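Local coordinates for organic hydroperoxide resistance protein OHRB (Bacillus subtilis, PDB 2BJO), which helps Bacillus subtilis withstand organic hydroperoxides, as a stress-response member of the OsmC/Ohr family, at residues D72-Q78 and T95-K101; G13-H17 and D28-P32. The protein carries 3 engineered substitutions. All coordinates share one frame; numbering follows the deposited sequence.

Contact 2 comes first along the chain and is complete before contact 1 opens. It joins two loops at the end of the small antiparallel sheet of strands 4-11, 17-20 and 26-28, whereas contact 1 pairs strands 74-84 and 89-99 of the mixed sheet that strand 132-135 completes. Contacts 1 and 2 have centres about 27 Å apart, on opposite sides of the chain's centre, and their nearest atoms are about 13 Å apart. Both reach the second subunit: 75-78 pair with one of its strands, while R14 and I29 meet residues of its helix 44-65. The mixed sheet thus runs on into the other subunit, and both contacts belong to the dimer interface.

Contact 1 of 2, residues D72-Q78 and T95-K101; sequences DSEIEGQ and TLVVNTK
The side chain of K101 folds over D72, at the start of 72-78, its backbone at phi 45° and psi -109°, a combination usually left to glycine. K101 CG is pressed tightly against D72 O, 3.1 Å away, and bends at chi2 and chi4 swing NZ between two carboxylates: a weak salt bridge to D72 OD1 at 3.4 Å and a long one to E74 OE2. A long cationic chain suits this exposed end, where one lysine can serve both acids. N99 sets up the turn beneath it; its OD1 takes the backbone N of K101 (3.1 Å) in an Asx turn, approached from above the amide carbonyl plane.

From E74 to Q78 the strands run antiparallel, 167° between their directions, with three hydrogen-bonded pairs, E74-N99, E76-V97 and Q78-T95. Beside V97, Q78 NE2 donates to E76 OE1 (2.6 Å); E76 OE1 lies in the amide plane of Q78, while NE2 stands well above the plane of the E76 carboxylate. V97 CG2 packs 3.7 Å from Q78 NE2. On the other face I75 CG1 lies alongside V98 CG1, and L96 CD2 rests 3.7 Å from the bare CA of G77; I75 and L96 share F56 of helix 44-65. This is an antiparallel beta hairpin of the OsmC fold, one of whose strands pairs onward with a strand of the second subunit.

Contact 2 of 2, residues G13-H17 and D28-P32; sequences GRAGH and DIVMP
H17 and D28 face each other across the end of two short strands, their side chains joined by a nearly straight hydrogen bond from ND1 to OD1 (2.9 Å). With CG anti to the backbone N (chi1 -175°), the imidazole is set with D28 OD1 at its edge, in the ring plane. The carboxylate is turned differently: its plane stands 72° from the ring, and OD1 is met from above that plane. NE2 is hydrogen-bonded to D26 OD2, so acids grip both ring nitrogens, an arrangement that probably favours the doubly protonated ring.

Next to this pair, I29 N donates to G16 O (2.9 Å) at the open end of the hairpin of strands 17-20 and 26-28, within the antiparallel meander 4-11, 17-20, 26-28. I29 points at the 13-16 turn. Its CG2 comes within 3.5 Å of R14 O, and CG1 lies near the carbonyl of G16; the two branches spread against the backbone there, and A54 of the second subunit packs on this buried isoleucine. G13 has the positive phi that glycine accepts easily.

R14 folds back on itself through bends at chi2 and chi3, letting NE and its own carbonyl O share one water, with NE 2.7 Å from it; that water also bonds weakly to V30 O. The backbone N of R14 is hydrogen-bonded to E61 of the second subunit. M31, with chi1 at an unfavourable -32°, curls its flexible thioether toward the 13-16 loop and sets CE 3.6 Å from R14 CB, while SD lies 4.3 Å from A15 CB.

Contact 1 of 2, residues D72-Q78 and T95-K101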
ATOM      1  N   ASP A  72      -7.281  -7.774  20.919  1.00 27.90           N
ATOM      2  CA  ASP A  72      -8.382  -8.104  20.037  1.00 29.28           C
ATOM      3  C   ASP A  72      -8.659  -6.731  19.433  1.00 29.91           C
ATOM      4  O   ASP A  72      -9.249  -5.863  20.095  1.00 33.16           O
ATOM      5  CB  ASP A  72      -9.513  -8.727  20.852  1.00 31.33           C
ATOM      6  CG  ASP A  72     -10.727  -9.110  20.026  1.00 33.77           C
ATOM      7  OD1 ASP A  72     -10.650  -9.057  18.784  1.00 36.97           O
ATOM      8  OD2 ASP A  72     -11.763  -9.463  20.638  1.00 34.87           O
ATOM      9  N   SER A  73      -8.188  -6.545  18.204  1.00 24.88           N
ATOM     10  CA  SER A  73      -8.294  -5.244  17.560  1.00 24.04           C
ATOM     11  C   SER A  73      -8.923  -5.323  16.169  1.00 23.10           C
ATOM     12  O   SER A  73      -8.892  -6.352  15.473  1.00 21.02           O
ATOM     13  CB  SER A  73      -6.936  -4.521  17.471  1.00 22.98           C
ATOM     14  OG  SER A  73      -6.031  -5.195  16.599  1.00 26.14           O
ATOM     15  N   GLU A  74      -9.508  -4.178  15.823  1.00 24.67           N
ATOM     16  CA  GLU A  74     -10.018  -3.838  14.507  1.00 25.20           C
ATOM     17  C   GLU A  74      -9.488  -2.449  14.240  1.00 26.14           C
ATOM     18  O   GLU A  74      -9.684  -1.529  15.057  1.00 26.54           O
ATOM     19  CB  GLU A  74     -11.536  -3.839  14.415  1.00 28.20           C
ATOM     20  CG  GLU A  74     -12.156  -5.217  14.467  1.00 30.46           C
ATOM     21  CD  GLU A  74     -13.673  -5.223  14.336  1.00 32.51           C
ATOM     22  OE1 GLU A  74     -14.259  -4.267  13.791  1.00 36.48           O
ATOM     23  OE2 GLU A  74     -14.316  -6.196  14.789  1.00 36.80           O
ATOM     24  N   ILE A  75      -8.806  -2.345  13.101  1.00 27.52           N
ATOM     25  CA  ILE A  75      -8.262  -1.100  12.561  1.00 27.69           C
ATOM     26  C   ILE A  75      -8.872  -0.789  11.193  1.00 28.78           C
ATOM     27  O   ILE A  75      -8.687  -1.549  10.226  1.00 26.43           O
ATOM     28  CB  ILE A  75      -6.731  -1.156  12.464  1.00 27.88           C
ATOM     29  CG1 ILE A  75      -6.226  -1.379  13.905  1.00 29.02           C
ATOM     30  CG2 ILE A  75      -6.204   0.118  11.823  1.00 26.28           C
ATOM     31  CD1 ILE A  75      -4.867  -1.869  13.987  1.00 28.03           C
ATOM     32  N   GLU A  76      -9.578   0.340  11.149  1.00 25.58           N
ATOM     33  CA  GLU A  76     -10.113   0.819   9.885  1.00 25.03           C
ATOM     34  C   GLU A  76      -9.137   1.820   9.293  1.00 22.58           C
ATOM     35  O   GLU A  76      -9.005   2.911   9.812  1.00 20.18           O
ATOM     36  CB  GLU A  76     -11.488   1.488   9.950  1.00 23.24           C
ATOM     37  CG  GLU A  76     -12.156   1.629   8.570  1.00 24.05           C
ATOM     38  CD  GLU A  76     -13.388   2.532   8.568  1.00 28.13           C
ATOM     39  OE1 GLU A  76     -13.570   3.464   9.370  1.00 28.25           O
ATOM     40  OE2 GLU A  76     -14.278   2.341   7.727  1.00 31.88           O
ATOM     41  N   GLY A  77      -8.486   1.438   8.200  1.00 21.90           N
ATOM     42  CA  GLY A  77      -7.655   2.356   7.436  1.00 22.66           C
ATOM     43  C   GLY A  77      -8.530   3.141   6.471  1.00 22.77           C
ATOM     44  O   GLY A  77      -9.340   2.543   5.760  1.00 25.06           O
ATOM     45  N   GLN A  78      -8.356   4.463   6.470  1.00 21.96           N
ATOM     46  CA  GLN A  78      -9.119   5.391   5.629  1.00 22.37           C
ATOM     47  C   GLN A  78      -8.117   6.249   4.843  1.00 22.72           C
ATOM     48  O   GLN A  78      -7.417   7.119   5.382  1.00 22.24           O
ATOM     49  CB  GLN A  78     -10.056   6.260   6.463  1.00 21.32           C
ATOM     50  CG  GLN A  78     -10.896   5.469   7.445  1.00 21.95           C
ATOM     51  CD  GLN A  78     -11.696   6.383   8.329  1.00 23.94           C
ATOM     52  OE1 GLN A  78     -11.386   7.570   8.426  1.00 24.04           O
ATOM     53  NE2 GLN A  78     -12.729   5.844   8.970  1.00 24.42           N
ATOM     54  N   THR A  95      -6.276   8.291   7.660  1.00 24.92           N
ATOM     55  CA  THR A  95      -6.746   8.169   9.034  1.00 23.17           C
ATOM     56  C   THR A  95      -6.814   6.679   9.402  1.00 23.38           C
ATOM     57  O   THR A  95      -7.219   5.838   8.602  1.00 27.75           O
ATOM     58  CB  THR A  95      -8.048   8.981   9.231  1.00 24.08           C
ATOM     59  OG1 THR A  95      -7.715  10.374   9.113  1.00 21.55           O
ATOM     60  CG2 THR A  95      -8.656   8.763  10.603  1.00 25.56           C
ATOM     61  N   LEU A  96      -6.401   6.323  10.617  1.00 24.31           N
ATOM     62  CA  LEU A  96      -6.538   4.973  11.158  1.00 24.79           C
ATOM     63  C   LEU A  96      -7.412   5.044  12.411  1.00 25.12           C
ATOM     64  O   LEU A  96      -7.065   5.768  13.340  1.00 22.64           O
ATOM     65  CB  LEU A  96      -5.180   4.320  11.463  1.00 27.74           C
ATOM     66  CG  LEU A  96      -4.154   4.191  10.330  1.00 29.63           C
ATOM     67  CD1 LEU A  96      -2.754   3.900  10.859  1.00 30.37           C
ATOM     68  CD2 LEU A  96      -4.531   3.128   9.305  1.00 28.58           C
ATOM     69  N   VAL A  97      -8.523   4.305  12.439  1.00 26.97           N
ATOM     70  CA  VAL A  97      -9.459   4.324  13.571  1.00 26.73           C
ATOM     71  C   VAL A  97      -9.230   2.978  14.243  1.00 27.99           C
ATOM     72  O   VAL A  97      -9.513   1.928  13.664  1.00 26.29           O
ATOM     73  CB  VAL A  97     -10.931   4.506  13.199  1.00 29.52           C
ATOM     74  CG1 VAL A  97     -11.796   4.726  14.458  1.00 31.01           C
ATOM     75  CG2 VAL A  97     -11.145   5.704  12.282  1.00 31.52           C
ATOM     76  N   VAL A  98      -8.712   3.027  15.468  1.00 26.34           N
ATOM     77  CA  VAL A  98      -8.324   1.827  16.186  1.00 27.08           C
ATOM     78  C   VAL A  98      -9.309   1.439  17.292  1.00 25.25           C
ATOM     79  O   VAL A  98      -9.531   2.221  18.227  1.00 23.90           O
ATOM     80  CB  VAL A  98      -6.920   2.021  16.783  1.00 28.83           C
ATOM     81  CG1 VAL A  98      -6.456   0.734  17.440  1.00 28.99           C
ATOM     82  CG2 VAL A  98      -5.928   2.474  15.715  1.00 30.45           C
ATOM     83  N   ASN A  99      -9.872   0.242  17.144  1.00 25.79           N
ATOM     84  CA  ASN A  99     -10.789  -0.378  18.083  1.00 25.32           C
ATOM     85  C   ASN A  99      -9.990  -1.485  18.755  1.00 26.03           C
ATOM     86  O   ASN A  99      -9.676  -2.478  18.100  1.00 22.21           O
ATOM     87  CB  ASN A  99     -12.070  -0.888  17.414  1.00 24.94           C
ATOM     88  CG  ASN A  99     -13.016  -1.623  18.377  1.00 25.66           C
ATOM     89  OD1 ASN A  99     -12.908  -1.555  19.599  1.00 23.38           O
ATOM     90  ND2 ASN A  99     -13.955  -2.368  17.809  1.00 27.02           N
ATOM     91  N   THR A 100      -9.665  -1.294  20.032  1.00 26.67           N
ATOM     92  CA  THR A 100      -9.027  -2.317  20.861  1.00 30.80           C
ATOM     93  C   THR A 100      -9.906  -2.897  21.982  1.00 34.29           C
ATOM     94  O   THR A 100      -9.411  -3.229  23.062  1.00 38.18           O
ATOM     95  CB  THR A 100      -7.739  -1.791  21.508  1.00 29.41           C
ATOM     96  OG1 THR A 100      -8.031  -0.582  22.227  1.00 28.33           O
ATOM     97  CG2 THR A 100      -6.676  -1.573  20.473  1.00 29.36           C
ATOM     98  N   LYS A 101     -11.203  -3.000  21.721  1.00 37.65           N
ATOM     99  CA  LYS A 101     -12.201  -3.725  22.517  1.00 38.04           C
ATOM    100  C   LYS A 101     -12.133  -3.503  24.041  1.00 38.39           C
ATOM    101  O   LYS A 101     -12.478  -2.401  24.472  1.00 40.66           O
ATOM    102  CB  LYS A 101     -12.141  -5.201  22.104  1.00 40.21           C
ATOM    103  CG  LYS A 101     -12.283  -5.513  20.611  1.00 43.36           C
ATOM    104  CD  LYS A 101     -13.680  -5.341  20.006  1.00 45.02           C
ATOM    105  CE  LYS A 101     -13.837  -5.903  18.584  1.00 44.49           C
ATOM    106  NZ  LYS A 101     -13.608  -7.365  18.390  1.00 45.34           N
TER
HETATM  107  O   HOH W   1      -7.972  -5.973  23.227  1.00 22.10           O

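Contact 2 of 2, residues G13-H17 and D28-P32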
ATOM      1  N   GLY A  13      -2.468   0.911 -16.514  1.00 39.26           N
ATOM      2  CA  GLY A  13      -2.869   2.174 -15.917  1.00 36.48           C
ATOM      3  C   GLY A  13      -4.043   2.322 -14.976  1.00 37.40           C
ATOM      4  O   GLY A  13      -4.198   1.473 -14.092  1.00 36.16           O
ATOM      5  N   ARG A  14      -4.836   3.388 -15.140  1.00 36.37           N
ATOM      6  CA  ARG A  14      -5.930   3.630 -14.195  1.00 38.93           C
ATOM      7  C   ARG A  14      -7.186   2.773 -14.430  1.00 34.44           C
ATOM      8  O   ARG A  14      -8.076   2.705 -13.580  1.00 29.80           O
ATOM      9  CB  ARG A  14      -6.199   5.131 -13.939  1.00 45.04           C
ATOM     10  CG  ARG A  14      -5.375   5.766 -12.774  1.00 50.84           C
ATOM     11  CD  ARG A  14      -5.191   5.061 -11.382  1.00 55.89           C
ATOM     12  NE  ARG A  14      -6.223   5.150 -10.335  1.00 59.32           N
ATOM     13  CZ  ARG A  14      -6.298   6.039  -9.332  1.00 60.25           C
ATOM     14  NH1 ARG A  14      -5.398   7.001  -9.141  1.00 59.34           N
ATOM     15  NH2 ARG A  14      -7.309   5.979  -8.460  1.00 60.09           N
ATOM     16  N   ALA A  15      -7.263   2.127 -15.585  1.00 33.67           N
ATOM     17  CA  ALA A  15      -8.345   1.194 -15.891  1.00 32.45           C
ATOM     18  C   ALA A  15      -7.717  -0.180 -16.064  1.00 32.45           C
ATOM     19  O   ALA A  15      -8.241  -0.990 -16.824  1.00 36.73           O
ATOM     20  CB  ALA A  15      -9.110   1.625 -17.133  1.00 30.55           C
ATOM     21  N   GLY A  16      -6.621  -0.473 -15.372  1.00 31.24           N
ATOM     22  CA  GLY A  16      -5.895  -1.701 -15.679  1.00 29.37           C
ATOM     23  C   GLY A  16      -6.246  -2.938 -14.873  1.00 27.89           C
ATOM     24  O   GLY A  16      -7.382  -3.183 -14.445  1.00 24.58           O
ATOM     25  N   HIS A  17      -5.220  -3.747 -14.639  1.00 25.52           N
ATOM     26  CA  HIS A  17      -5.434  -4.951 -13.844  1.00 25.57           C
ATOM     27  C   HIS A  17      -4.144  -5.307 -13.092  1.00 26.67           C
ATOM     28  O   HIS A  17      -3.043  -5.087 -13.606  1.00 24.68           O
ATOM     29  CB  HIS A  17      -5.906  -6.011 -14.841  1.00 25.05           C
ATOM     30  CG  HIS A  17      -6.304  -7.314 -14.223  1.00 25.80           C
ATOM     31  ND1 HIS A  17      -7.623  -7.661 -14.018  1.00 27.38           N
ATOM     32  CD2 HIS A  17      -5.559  -8.340 -13.749  1.00 24.71           C
ATOM     33  CE1 HIS A  17      -7.671  -8.857 -13.454  1.00 26.86           C
ATOM     34  NE2 HIS A  17      -6.434  -9.288 -13.272  1.00 26.17           N
ATOM     35  N   ASP A  28      -9.173  -6.062 -11.391  1.00 23.05           N
ATOM     36  CA  ASP A  28      -9.202  -4.822 -12.154  1.00 23.62           C
ATOM     37  C   ASP A  28      -8.945  -3.632 -11.234  1.00 21.92           C
ATOM     38  O   ASP A  28      -9.261  -3.693 -10.055  1.00 22.06           O
ATOM     39  CB  ASP A  28     -10.544  -4.584 -12.833  1.00 23.77           C
ATOM     40  CG  ASP A  28     -10.905  -5.669 -13.815  1.00 25.79           C
ATOM     41  OD1 ASP A  28     -10.018  -6.053 -14.584  1.00 26.90           O
ATOM     42  OD2 ASP A  28     -12.066  -6.126 -13.834  1.00 33.01           O
ATOM     43  N   ILE A  29      -8.409  -2.568 -11.826  1.00 21.78           N
ATOM     44  CA  ILE A  29      -8.226  -1.259 -11.234  1.00 24.97           C
ATOM     45  C   ILE A  29      -9.381  -0.466 -11.821  1.00 25.71           C
ATOM     46  O   ILE A  29      -9.520  -0.387 -13.047  1.00 25.39           O
ATOM     47  CB  ILE A  29      -6.850  -0.650 -11.556  1.00 24.09           C
ATOM     48  CG1 ILE A  29      -5.729  -1.574 -11.028  1.00 26.29           C
ATOM     49  CG2 ILE A  29      -6.733   0.763 -11.023  1.00 23.50           C
ATOM     50  CD1 ILE A  29      -5.627  -1.756  -9.505  1.00 26.40           C
ATOM     51  N   VAL A  30     -10.186   0.106 -10.932  1.00 26.42           N
ATOM     52  CA  VAL A  30     -11.397   0.799 -11.357  1.00 30.52           C
ATOM     53  C   VAL A  30     -11.388   2.296 -11.051  1.00 30.07           C
ATOM     54  O   VAL A  30     -10.758   2.794 -10.131  1.00 30.28           O
ATOM     55  CB  VAL A  30     -12.717   0.191 -10.746  1.00 31.91           C
ATOM     56  CG1 VAL A  30     -12.967  -1.222 -11.285  1.00 32.31           C
ATOM     57  CG2 VAL A  30     -12.779   0.272  -9.191  1.00 31.69           C
ATOM     58  N   MET A  31     -12.191   2.998 -11.833  1.00 33.97           N
ATOM     59  CA  MET A  31     -12.290   4.449 -11.786  1.00 35.46           C
ATOM     60  C   MET A  31     -13.495   4.786 -10.920  1.00 33.71           C
ATOM     61  O   MET A  31     -14.263   3.874 -10.595  1.00 31.66           O
ATOM     62  CB  MET A  31     -12.491   5.001 -13.195  1.00 38.99           C
ATOM     63  CG  MET A  31     -11.810   4.152 -14.260  1.00 41.91           C
ATOM     64  SD  MET A  31     -10.995   5.177 -15.479  1.00 44.94           S
ATOM     65  CE  MET A  31      -9.690   5.755 -14.379  1.00 43.81           C
ATOM     66  N   PRO A  32     -13.630   6.065 -10.524  1.00 32.37           N
ATOM     67  CA  PRO A  32     -14.783   6.560  -9.770  1.00 31.91           C
ATOM     68  C   PRO A  32     -16.177   6.176 -10.302  1.00 29.72           C
ATOM     69  O   PRO A  32     -17.067   6.060  -9.478  1.00 27.82           O
ATOM     70  CB  PRO A  32     -14.537   8.073  -9.763  1.00 32.74           C
ATOM     71  CG  PRO A  32     -13.051   8.161  -9.681  1.00 32.59           C
ATOM     72  CD  PRO A  32     -12.626   7.133 -10.698  1.00 32.40           C
TER
HETATM   73  O   HOH W   2      -8.441   4.099 -11.415  1.00 40.75           O